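Side-chain contacts in nicotinate phosphoribosyltransferase (Saccharomyces cerevisiae, PDB 1VLP), which catalyses the first step of NAD biosynthesis from nicotinic acid, the ATP-dependent transfer of a phosphoribosyl group from phosphoribosyl diphosphate to nicotinate: residues 54-59 with 118-123; 177-182 with 345-350; 19-24 with 103-108. One frame throughout, in Å; residues are numbered along the deposited sequence.

Overall arrangement
The three contacts lie far apart and none touches another. Interactions 1 and 3 both fall in the N-terminal part of the chain, and their segments alternate in sequence: 19-24, 54-59, 103-108, 118-123. Their centres are about 31 Å apart. Interaction 1 sits at the surface, beside strand 113-120, outermost in the antiparallel sheet of this chain. Interaction 3 is buried between two loops that precede helices 26-38 and 109-112. Interaction 2 comes later and joins helices 168-181 and 344-356 beside the parallel sheet. It lies about 36 Å from interaction 3, centre to centre, across the middle of the chain. Each contact thus ties a different region of this type II phosphoribosyltransferase.

Interaction 1. Residues 54-59 with 118-123; sequences QLTFNK and EEIEGK
Lys123 and Gln54 make the polar part of this contact, a hydrogen bond from Lys123 NZ to Gln54 OE1, 2.9 Å long. Lys123 lies in the turn after strand 113-120, and Gln54 in the loop before helix 59-71. The ammonium group lies above the carbonyl plane, 46° out of it, and so does not sit on a lone pair. The C=O...NZ angle is 112°. Lys123 is extended beyond CG and reaches out from its backbone. Gln54 starts away from the strand, but its chain bends at CB-CG (chi2 -62°) and turns the amide to meet the lysine. The two chains are set nearly perpendicular.

The apolar contact is between methyl groups. Thr56 CG2 meets Ile120 CD1 at 3.4 Å, closer than usual for two carbons. Both side chains start toward each other. Thr56 also touches His126 on strand 126-134.

Ile120 and Lys123 are the first and last residues of a type II beta turn, closed by the bond from Lys123 N to Ile120 O. Gly122 has the positive phi expected at the third position of this turn. The turn begins the connection of a beta hairpin, formed by antiparallel strands 113-120 and 126-134, with the loop 54-59 packed against its side.

Interaction 2. Residues 177-182 with 345-350; sequences ETLFDN and EKAITY
Ile348 points CG1 away from its own carbonyl carbon (chi1 -67°) and continues extended to CD1, so that this methyl reaches the end of helix 168-181. Asn182 has a similar first torsion, and its amide is then turned by chi2 (-89°) back over the last turn of its helix. There the two side chains meet at about a right angle. Ile348 CD1 lies 3.5 Å from Asn182 ND2 and 3.7 Å from Asn182 CG. Ile348 CG2 is near Asn182 OD1. Ile348 thus touches the amide at both ends, CD1 at ND2 and CG2 at OD1.

Two smaller contacts extend the patch. Thr178 CG2 meets Ile348 CD1 at 4.0 Å, while its hydroxyl bonds back to Lys174 O. Deeper in, Leu179 CD2 packs on Ala347 CB. Leu179 also touches Ile365 and Ala347 touches Phe363, both on strand 360-365. The two helices therefore pack side by side on the parallel sheet of the C-terminal, barrel-like region.

Asn182 is the first residue to leave helical geometry. Its ND2 donates to Thr178 O at 2.9 Å, with an almost straight N-H...O angle of 178°. The acceptor lies in the amide plane. Asn182 N also bonds to Thr178 O, from the opposite face of that carbonyl.

The chemistry is mixed. The amide's polar needs are met in part within its own helix end, and this bond fixes its rotation. It can then offer carbon and nitrogen to Ile348 as a van der Waals surface, without a polar bond between the two segments.

Interaction 3. Residues 19-24 with 103-108; sequences KSLLDT and SNYKLH
Leu21 makes a small, buried and wholly apolar contact with Tyr105 and Leu107. It joins two loops of the N-terminal region: one precedes helix 26-38, and the other runs between helices 94-101 and 109-112.

The two methyls of Leu21 divide the work. CD1 goes to the tyrosine and lies 4.1 Å from Tyr105 CE2. It comes at the edge of the ring, near the ring plane, and does not stack on a face. CD2 goes to the second leucine and meets Leu107 CD1 at 3.8 Å. These two leucines run antiparallel alongside each other. Tyr105 holds CG anti to its backbone N (chi1 -176°), which extends the ring toward Leu21. Tyr99 meets the same ring edge-to-face, and Phe77, from the loop before helix 79-88, also packs on Leu21.

The backbone that presents Leu21 is tightly turned. Ser20 to Asp23 form a type I beta turn, with Asp23 N bonded to Ser20 O at 3.1 Å. Ser20 OG accepts from Leu22 N at 2.9 Å, which makes an ST turn. The same hydroxyl is hydrogen-bonded to Glu81 on helix 79-88. Leu21 sits inside both turns, so its side chain leaves from a well-defined corner of the chain. Asp23, the last residue of the beta turn, forms a salt bridge with Arg194 and a hydrogen bond with Asn227.

Lys106 starts away from Leu21, between the two residues that meet it. Its NZ curls back to Asn104 O at 2.8 Å, a bond within its own loop. The donor stands above the carbonyl plane, 43° out of it.

Interaction 1. Residues 54-59 with 118-123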
# COMPACT_ATOMS: atom_id res chain seq x y z
N GLN A 54 8.38 -19.49 9.04
CA GLN A 54 9.13 -19.91 10.23
C GLN A 54 8.98 -18.93 11.40
O GLN A 54 9.44 -19.23 12.51
CB GLN A 54 10.59 -20.09 9.91
CG GLN A 54 10.92 -21.31 9.01
CD GLN A 54 10.53 -22.66 9.64
OE1 GLN A 54 11.04 -23.04 10.71
NE2 GLN A 54 9.65 -23.38 8.98
N LEU A 55 8.39 -17.77 11.17
CA LEU A 55 8.11 -16.81 12.22
C LEU A 55 6.69 -17.08 12.73
O LEU A 55 5.73 -17.07 11.97
CB LEU A 55 8.22 -15.39 11.72
CG LEU A 55 9.60 -14.92 11.17
CD1 LEU A 55 9.66 -13.41 10.98
CD2 LEU A 55 10.77 -15.44 12.01
N THR A 56 6.57 -17.30 14.04
CA THR A 56 5.35 -17.80 14.63
C THR A 56 4.88 -16.94 15.80
O THR A 56 5.62 -16.12 16.30
CB THR A 56 5.53 -19.24 15.15
OG1 THR A 56 6.39 -19.30 16.32
CG2 THR A 56 6.07 -20.12 14.05
N PHE A 57 3.65 -17.19 16.22
CA PHE A 57 3.01 -16.42 17.28
C PHE A 57 2.80 -17.21 18.57
O PHE A 57 2.78 -18.45 18.58
CB PHE A 57 1.67 -15.89 16.76
CG PHE A 57 1.84 -14.77 15.77
CD1 PHE A 57 2.10 -15.04 14.42
CD2 PHE A 57 1.84 -13.44 16.20
CE1 PHE A 57 2.32 -13.97 13.52
CE2 PHE A 57 2.04 -12.42 15.34
CZ PHE A 57 2.27 -12.69 13.96
N ASN A 58 2.60 -16.46 19.63
CA ASN A 58 2.28 -17.04 20.93
C ASN A 58 0.90 -16.61 21.39
O ASN A 58 0.25 -15.74 20.76
CB ASN A 58 3.37 -16.73 21.97
CG ASN A 58 3.67 -15.27 22.15
OD1 ASN A 58 2.83 -14.38 21.98
ND2 ASN A 58 4.93 -14.99 22.51
N LYS A 59 0.46 -17.19 22.52
CA LYS A 59 -0.87 -16.91 23.02
C LYS A 59 -1.00 -15.46 23.43
O LYS A 59 -2.05 -14.85 23.20
CB LYS A 59 -1.22 -17.84 24.19
CG LYS A 59 -1.64 -19.23 23.73
N GLU A 118 -3.89 -21.62 15.11
CA GLU A 118 -3.69 -23.06 15.08
C GLU A 118 -2.31 -23.32 15.60
O GLU A 118 -1.33 -22.72 15.15
CB GLU A 118 -3.83 -23.59 13.64
CG GLU A 118 -3.84 -25.07 13.49
N GLU A 119 -2.24 -24.17 16.61
CA GLU A 119 -0.96 -24.66 17.10
C GLU A 119 -0.26 -25.46 16.01
O GLU A 119 -0.84 -26.36 15.37
CB GLU A 119 -1.16 -25.54 18.32
CG GLU A 119 0.06 -25.61 19.19
CD GLU A 119 -0.23 -26.17 20.54
OE1 GLU A 119 -1.36 -26.69 20.74
OE2 GLU A 119 0.68 -26.11 21.39
N ILE A 120 1.01 -25.15 15.84
CA ILE A 120 1.77 -25.67 14.71
C ILE A 120 2.23 -27.11 15.02
O ILE A 120 2.85 -27.38 16.04
CB ILE A 120 2.95 -24.73 14.39
CG1 ILE A 120 2.44 -23.39 13.82
CG2 ILE A 120 4.00 -25.39 13.43
CD1 ILE A 120 3.52 -22.32 13.96
N GLU A 121 1.91 -28.03 14.12
CA GLU A 121 2.37 -29.40 14.25
C GLU A 121 3.87 -29.44 14.38
O GLU A 121 4.58 -28.86 13.57
CB GLU A 121 1.88 -30.28 13.09
CG GLU A 121 0.37 -30.55 13.12
CD GLU A 121 -0.00 -31.88 12.44
OE1 GLU A 121 0.91 -32.65 12.08
OE2 GLU A 121 -1.22 -32.15 12.29
N GLY A 122 4.33 -30.11 15.44
CA GLY A 122 5.74 -30.25 15.74
C GLY A 122 6.34 -29.04 16.42
O GLY A 122 7.55 -29.01 16.66
N LYS A 123 5.52 -28.02 16.69
CA LYS A 123 6.01 -26.81 17.38
C LYS A 123 5.02 -26.38 18.45
O LYS A 123 4.44 -25.28 18.42
CB LYS A 123 6.31 -25.67 16.40
CG LYS A 123 7.35 -25.98 15.34
CD LYS A 123 7.70 -24.73 14.56
CE LYS A 123 8.81 -24.97 13.60
NZ LYS A 123 9.06 -23.87 12.63

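Interaction 2. Residues 177-182 with 345-350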
# COMPACT_ATOMS: atom_id res chain seq x y z
N GLU A 177 18.60 12.54 4.18
CA GLU A 177 19.61 13.50 3.77
C GLU A 177 20.32 13.03 2.54
O GLU A 177 20.61 13.81 1.67
CB GLU A 177 20.56 13.79 4.91
CG GLU A 177 19.86 14.56 6.05
CD GLU A 177 20.78 15.08 7.12
OE1 GLU A 177 22.00 14.78 7.06
OE2 GLU A 177 20.27 15.83 8.00
N THR A 178 20.61 11.73 2.45
CA THR A 178 21.22 11.21 1.23
C THR A 178 20.32 11.38 0.02
O THR A 178 20.75 11.79 -1.08
CB THR A 178 21.65 9.75 1.42
OG1 THR A 178 22.56 9.68 2.52
CG2 THR A 178 22.34 9.20 0.17
N LEU A 179 19.05 11.05 0.21
CA LEU A 179 18.07 11.17 -0.84
C LEU A 179 18.02 12.63 -1.34
O LEU A 179 18.13 12.87 -2.53
CB LEU A 179 16.72 10.66 -0.33
CG LEU A 179 16.62 9.14 -0.14
CD1 LEU A 179 15.40 8.76 0.77
CD2 LEU A 179 16.56 8.41 -1.44
N PHE A 180 17.89 13.57 -0.42
CA PHE A 180 17.81 14.98 -0.77
C PHE A 180 19.08 15.47 -1.48
O PHE A 180 19.00 16.19 -2.47
CB PHE A 180 17.56 15.81 0.47
CG PHE A 180 16.23 15.59 1.15
CD1 PHE A 180 15.05 15.29 0.44
CD2 PHE A 180 16.17 15.72 2.51
CE1 PHE A 180 13.88 15.15 1.13
CE2 PHE A 180 15.01 15.55 3.18
CZ PHE A 180 13.87 15.27 2.50
N ASP A 181 20.26 15.02 -1.04
CA ASP A 181 21.51 15.37 -1.77
C ASP A 181 21.56 14.90 -3.20
O ASP A 181 22.27 15.48 -4.01
CB ASP A 181 22.71 14.76 -1.12
CG ASP A 181 22.94 15.25 0.24
OD1 ASP A 181 22.42 16.33 0.61
OD2 ASP A 181 23.66 14.54 0.95
N ASN A 182 20.85 13.83 -3.50
CA ASN A 182 20.74 13.30 -4.84
C ASN A 182 19.50 13.79 -5.59
O ASN A 182 19.18 13.30 -6.68
CB ASN A 182 20.77 11.77 -4.73
CG ASN A 182 22.18 11.26 -4.51
OD1 ASN A 182 22.89 11.00 -5.47
ND2 ASN A 182 22.59 11.11 -3.26
N GLU A 345 20.04 3.32 -1.89
CA GLU A 345 20.94 3.06 -3.01
C GLU A 345 20.16 2.71 -4.27
O GLU A 345 20.51 3.17 -5.38
CB GLU A 345 21.95 1.94 -2.66
CG GLU A 345 23.21 2.44 -1.93
CD GLU A 345 23.99 1.31 -1.22
OE1 GLU A 345 23.43 0.21 -1.02
OE2 GLU A 345 25.15 1.54 -0.84
N LYS A 346 19.15 1.84 -4.13
CA LYS A 346 18.25 1.51 -5.28
C LYS A 346 17.55 2.75 -5.85
O LYS A 346 17.56 2.97 -7.06
CB LYS A 346 17.21 0.47 -4.90
CG LYS A 346 17.74 -0.96 -4.74
CD LYS A 346 16.60 -1.77 -4.18
CE LYS A 346 16.87 -3.24 -4.06
NZ LYS A 346 15.59 -3.90 -3.62
N ALA A 347 16.98 3.58 -4.98
CA ALA A 347 16.35 4.84 -5.42
C ALA A 347 17.32 5.66 -6.28
O ALA A 347 17.00 6.13 -7.39
CB ALA A 347 15.87 5.65 -4.24
N ILE A 348 18.55 5.82 -5.81
CA ILE A 348 19.55 6.56 -6.59
C ILE A 348 19.84 5.93 -7.97
O ILE A 348 19.84 6.60 -9.02
CB ILE A 348 20.83 6.77 -5.74
CG1 ILE A 348 20.51 7.70 -4.59
CG2 ILE A 348 21.95 7.40 -6.54
CD1 ILE A 348 21.61 7.76 -3.54
N THR A 349 20.10 4.64 -7.96
CA THR A 349 20.29 3.91 -9.21
C THR A 349 19.14 4.06 -10.20
O THR A 349 19.37 4.26 -11.41
CB THR A 349 20.45 2.42 -8.92
OG1 THR A 349 21.59 2.25 -8.07
CG2 THR A 349 20.67 1.64 -10.22
N TYR A 350 17.92 3.90 -9.71
CA TYR A 350 16.73 4.01 -10.56
C TYR A 350 16.49 5.47 -11.01
O TYR A 350 16.03 5.71 -12.17
CB TYR A 350 15.48 3.43 -9.85
CG TYR A 350 15.62 1.99 -9.42
CD1 TYR A 350 16.56 1.15 -10.03
CD2 TYR A 350 14.79 1.47 -8.45
CE1 TYR A 350 16.71 -0.19 -9.62
CE2 TYR A 350 14.93 0.15 -8.03
CZ TYR A 350 15.89 -0.66 -8.63
OH TYR A 350 16.02 -1.98 -8.26

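Interaction 3. Residues 19-24 with 103-108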
# COMPACT_ATOMS: atom_id res chain seq x y z
N LYS A 19 -5.67 4.58 16.48
CA LYS A 19 -6.48 5.61 17.12
C LYS A 19 -7.35 6.39 16.11
O LYS A 19 -8.17 7.22 16.51
CB LYS A 19 -5.56 6.53 17.90
CG LYS A 19 -4.82 5.81 19.00
CD LYS A 19 -4.06 6.78 19.84
CE LYS A 19 -3.19 6.08 20.89
NZ LYS A 19 -4.01 5.38 21.93
N SER A 20 -7.19 6.08 14.82
CA SER A 20 -7.90 6.85 13.78
C SER A 20 -8.08 6.02 12.53
O SER A 20 -7.23 5.20 12.19
CB SER A 20 -7.10 8.15 13.47
OG SER A 20 -7.65 8.86 12.35
N LEU A 21 -9.20 6.23 11.85
CA LEU A 21 -9.36 5.65 10.51
C LEU A 21 -8.42 6.29 9.47
O LEU A 21 -8.26 5.76 8.37
CB LEU A 21 -10.80 5.77 10.12
CG LEU A 21 -11.73 4.83 10.95
CD1 LEU A 21 -13.11 5.24 10.84
CD2 LEU A 21 -11.59 3.41 10.50
N LEU A 22 -7.79 7.41 9.82
CA LEU A 22 -6.67 7.98 9.01
C LEU A 22 -5.26 7.38 9.25
O LEU A 22 -4.29 7.76 8.54
CB LEU A 22 -6.58 9.49 9.27
CG LEU A 22 -7.78 10.42 8.91
CD1 LEU A 22 -7.38 11.88 8.95
CD2 LEU A 22 -8.36 10.05 7.61
N ASP A 23 -5.12 6.47 10.24
CA ASP A 23 -3.88 5.75 10.46
C ASP A 23 -3.84 4.59 9.46
O ASP A 23 -4.10 3.40 9.79
CB ASP A 23 -3.72 5.27 11.90
CG ASP A 23 -2.38 4.57 12.13
OD1 ASP A 23 -1.48 4.61 11.21
OD2 ASP A 23 -2.20 3.95 13.23
N THR A 24 -3.67 4.95 8.20
CA THR A 24 -3.74 4.02 7.08
C THR A 24 -3.09 4.69 5.87
O THR A 24 -2.80 5.90 5.89
CB THR A 24 -5.21 3.61 6.70
OG1 THR A 24 -5.19 2.46 5.85
CG2 THR A 24 -5.93 4.69 5.98
N SER A 103 -23.52 9.20 11.13
CA SER A 103 -23.46 8.44 12.38
C SER A 103 -23.64 6.94 12.15
O SER A 103 -23.30 6.12 13.00
CB SER A 103 -24.51 8.96 13.37
OG SER A 103 -25.80 8.85 12.82
N ASN A 104 -24.15 6.57 10.97
CA ASN A 104 -24.32 5.16 10.63
C ASN A 104 -23.00 4.46 10.29
O ASN A 104 -22.89 3.23 10.46
CB ASN A 104 -25.32 4.96 9.48
CG ASN A 104 -26.72 5.43 9.83
OD1 ASN A 104 -27.28 5.07 10.88
ND2 ASN A 104 -27.28 6.26 8.96
N TYR A 105 -22.00 5.22 9.82
CA TYR A 105 -20.73 4.64 9.44
C TYR A 105 -19.89 4.03 10.62
O TYR A 105 -19.62 4.70 11.64
CB TYR A 105 -19.87 5.63 8.63
CG TYR A 105 -18.63 4.93 8.18
CD1 TYR A 105 -18.67 4.07 7.07
CD2 TYR A 105 -17.45 5.00 8.93
CE1 TYR A 105 -17.56 3.34 6.69
CE2 TYR A 105 -16.32 4.27 8.54
CZ TYR A 105 -16.39 3.46 7.42
OH TYR A 105 -15.31 2.73 7.02
N LYS A 106 -19.46 2.79 10.44
CA LYS A 106 -18.46 2.20 11.29
C LYS A 106 -17.98 0.90 10.68
O LYS A 106 -18.63 0.34 9.79
CB LYS A 106 -19.04 1.89 12.67
CG LYS A 106 -20.18 0.91 12.64
CD LYS A 106 -21.02 0.98 13.93
CE LYS A 106 -22.53 0.75 13.64
NZ LYS A 106 -23.24 1.82 12.84
N LEU A 107 -16.86 0.43 11.19
CA LEU A 107 -16.38 -0.92 10.88
C LEU A 107 -17.11 -1.91 11.78
O LEU A 107 -17.47 -1.57 12.94
CB LEU A 107 -14.85 -0.99 11.09
CG LEU A 107 -13.98 -0.11 10.18
CD1 LEU A 107 -12.54 -0.27 10.62
CD2 LEU A 107 -14.21 -0.53 8.70
N HIS A 108 -17.29 -3.14 11.28
CA HIS A 108 -17.93 -4.21 12.05
C HIS A 108 -17.02 -5.40 12.08
O HIS A 108 -17.25 -6.38 11.38
CB HIS A 108 -19.30 -4.60 11.44
CG HIS A 108 -20.25 -3.45 11.26
ND1 HIS A 108 -20.19 -2.60 10.17
CD2 HIS A 108 -21.27 -3.02 12.02
CE1 HIS A 108 -21.14 -1.68 10.29
NE2 HIS A 108 -21.79 -1.91 11.42